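Local coordinates for PaaA (Enterobacter agglomerans, PDB 5FF5), which probably works as an adenylating enzyme of the ubiquitin-activating (E1-like) family in the post-translational route to the bicyclic core of pantocin A, at residues 156-161 against 201-206. Numbering follows the deposited sequence.
Sequences IGTLRL and NVHVET
T158–L161 and H203–T206 run side by side as parallel strands, their axes 4.7 Å apart at closest approach and 17° from exact alignment, with T158 facing H203 and L161 facing T206. Four backbone hydrogen bonds alternate between them: H203 N to G157 O (3.3 Å, the longest), L159 N to H203 O (2.8 Å), E205 N to L159 O and L161 N to E205 O. T158, R160, H203 and E205 share one face. There T158 CG2, anti to the backbone N, is turned toward H203 O, while OG1 sits at the edge of the H203 ring, 3.7 Å from ND1. R160 bends at chi3 (77°); its NH1 and E205 OE1 form a salt bridge, but both are modelled too close together, so its detail is doubtful. R160 NE hydrogen-bonds to L221 O of helix 215-222. On the other face, with L159, V204, L161 and T206, L161 CD1 meets V204 CG1 at 3.9 Å. Just before the strands, V202 CG1 lies against I156 CG2 and L159 CG. Helix 187-198, within the connection between the two strands, packs on L159, L161 and V204 in a right-handed beta-alpha-beta crossover of the Rossmann-like ThiF fold. Strand 203-207 borders the main sheet within this chain, and strand 134-138 flanks 158-162 on its other side.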
loop_
_atom_site.group_PDB
_atom_site.type_symbol
_atom_site.label_atom_id
_atom_site.label_comp_id
_atom_site.label_asym_id
_atom_site.label_seq_id
_atom_site.Cartn_x
_atom_site.Cartn_y
_atom_site.Cartn_z
ATOM N N ILE A 156 1.712 7.473 -14.305
ATOM C CA ILE A 156 2.065 6.648 -15.471
ATOM C C ILE A 156 1.466 7.262 -16.724
ATOM O O ILE A 156 0.373 7.817 -16.696
ATOM C CB ILE A 156 1.557 5.190 -15.355
ATOM C CG1 ILE A 156 2.495 4.229 -16.068
ATOM C CG2 ILE A 156 0.136 5.053 -15.875
ATOM C CD1 ILE A 156 3.763 3.967 -15.303
ATOM N N GLY A 157 2.194 7.210 -17.822
ATOM C CA GLY A 157 1.705 7.850 -19.029
ATOM C C GLY A 157 0.438 7.235 -19.613
ATOM O O GLY A 157 -0.561 7.922 -19.800
ATOM N N THR A 158 0.493 5.939 -19.914
ATOM C CA THR A 158 -0.615 5.236 -20.548
ATOM C C THR A 158 -0.801 3.854 -19.932
ATOM O O THR A 158 0.165 3.162 -19.618
ATOM C CB THR A 158 -0.400 5.079 -22.053
ATOM O OG1 THR A 158 -0.086 6.349 -22.631
ATOM C CG2 THR A 158 -1.642 4.498 -22.708
ATOM N N LEU A 159 -2.050 3.444 -19.784
ATOM C CA LEU A 159 -2.358 2.120 -19.285
ATOM C C LEU A 159 -3.077 1.310 -20.337
ATOM O O LEU A 159 -4.072 1.772 -20.875
ATOM C CB LEU A 159 -3.209 2.208 -18.013
ATOM C CG LEU A 159 -2.498 2.472 -16.678
ATOM C CD1 LEU A 159 -3.509 2.529 -15.565
ATOM C CD2 LEU A 159 -1.474 1.395 -16.374
ATOM N N ARG A 160 -2.549 0.127 -20.656
ATOM C CA ARG A 160 -3.244 -0.822 -21.526
ATOM C C ARG A 160 -3.838 -1.918 -20.685
ATOM O O ARG A 160 -3.097 -2.717 -20.124
ATOM C CB ARG A 160 -2.311 -1.469 -22.545
ATOM C CG ARG A 160 -1.553 -0.518 -23.416
ATOM C CD ARG A 160 -0.684 -1.272 -24.412
ATOM N NE ARG A 160 -1.447 -1.818 -25.530
ATOM C CZ ARG A 160 -1.783 -1.122 -26.611
ATOM N NH1 ARG A 160 -1.432 0.156 -26.708
ATOM N NH2 ARG A 160 -2.469 -1.702 -27.591
ATOM N N LEU A 161 -5.164 -1.974 -20.600
ATOM C CA LEU A 161 -5.817 -2.987 -19.779
ATOM C C LEU A 161 -6.386 -4.062 -20.682
ATOM O O LEU A 161 -7.066 -3.752 -21.651
ATOM C CB LEU A 161 -6.923 -2.387 -18.920
ATOM C CG LEU A 161 -6.583 -1.142 -18.122
ATOM C CD1 LEU A 161 -7.842 -0.693 -17.447
ATOM C CD2 LEU A 161 -5.497 -1.446 -17.113
ATOM N N ASN A 201 -5.088 12.549 -16.381
ATOM C CA ASN A 201 -3.949 12.698 -17.283
ATOM C C ASN A 201 -3.436 11.389 -17.851
ATOM O O ASN A 201 -2.587 11.377 -18.741
ATOM C CB ASN A 201 -2.812 13.404 -16.562
ATOM C CG ASN A 201 -3.255 14.669 -15.912
ATOM O OD1 ASN A 201 -2.770 15.039 -14.850
ATOM N ND2 ASN A 201 -4.219 15.334 -16.525
ATOM N N VAL A 202 -3.940 10.289 -17.312
ATOM C CA VAL A 202 -3.587 8.967 -17.795
ATOM C C VAL A 202 -4.459 8.540 -18.984
ATOM O O VAL A 202 -5.684 8.635 -18.916
ATOM C CB VAL A 202 -3.732 7.945 -16.680
ATOM C CG1 VAL A 202 -3.368 6.550 -17.188
ATOM C CG2 VAL A 202 -2.850 8.337 -15.541
ATOM N N HIS A 203 -3.838 8.091 -20.073
ATOM C CA HIS A 203 -4.592 7.565 -21.216
ATOM C C HIS A 203 -4.852 6.092 -21.003
ATOM O O HIS A 203 -3.927 5.330 -20.758
ATOM C CB HIS A 203 -3.832 7.748 -22.538
ATOM C CG HIS A 203 -3.390 9.152 -22.791
ATOM N ND1 HIS A 203 -2.063 9.527 -22.784
ATOM C CD2 HIS A 203 -4.099 10.279 -23.037
ATOM C CE1 HIS A 203 -1.972 10.825 -23.019
ATOM N NE2 HIS A 203 -3.193 11.305 -23.175
ATOM N N VAL A 204 -6.096 5.666 -21.152
ATOM C CA VAL A 204 -6.389 4.252 -20.969
ATOM C C VAL A 204 -6.908 3.576 -22.259
ATOM O O VAL A 204 -7.936 3.943 -22.835
ATOM C CB VAL A 204 -7.387 4.053 -19.829
ATOM C CG1 VAL A 204 -7.643 2.577 -19.618
ATOM C CG2 VAL A 204 -6.850 4.674 -18.580
ATOM N N GLU A 205 -6.169 2.562 -22.684
ATOM C CA GLU A 205 -6.514 1.760 -23.848
ATOM C C GLU A 205 -7.018 0.425 -23.339
ATOM O O GLU A 205 -6.314 -0.277 -22.597
ATOM C CB GLU A 205 -5.298 1.584 -24.757
ATOM C CG GLU A 205 -4.790 2.893 -25.329
ATOM C CD GLU A 205 -3.403 2.784 -25.944
ATOM O OE1 GLU A 205 -2.867 1.661 -26.003
ATOM O OE2 GLU A 205 -2.832 3.822 -26.354
ATOM N N THR A 206 -8.233 0.074 -23.745
ATOM C CA THR A 206 -8.909 -1.078 -23.167
ATOM C C THR A 206 -9.184 -2.153 -24.211
ATOM O O THR A 206 -9.535 -1.865 -25.340
ATOM C CB THR A 206 -10.228 -0.676 -22.496
ATOM O OG1 THR A 206 -11.077 0.007 -23.435
ATOM C CG2 THR A 206 -9.935 0.196 -21.268
#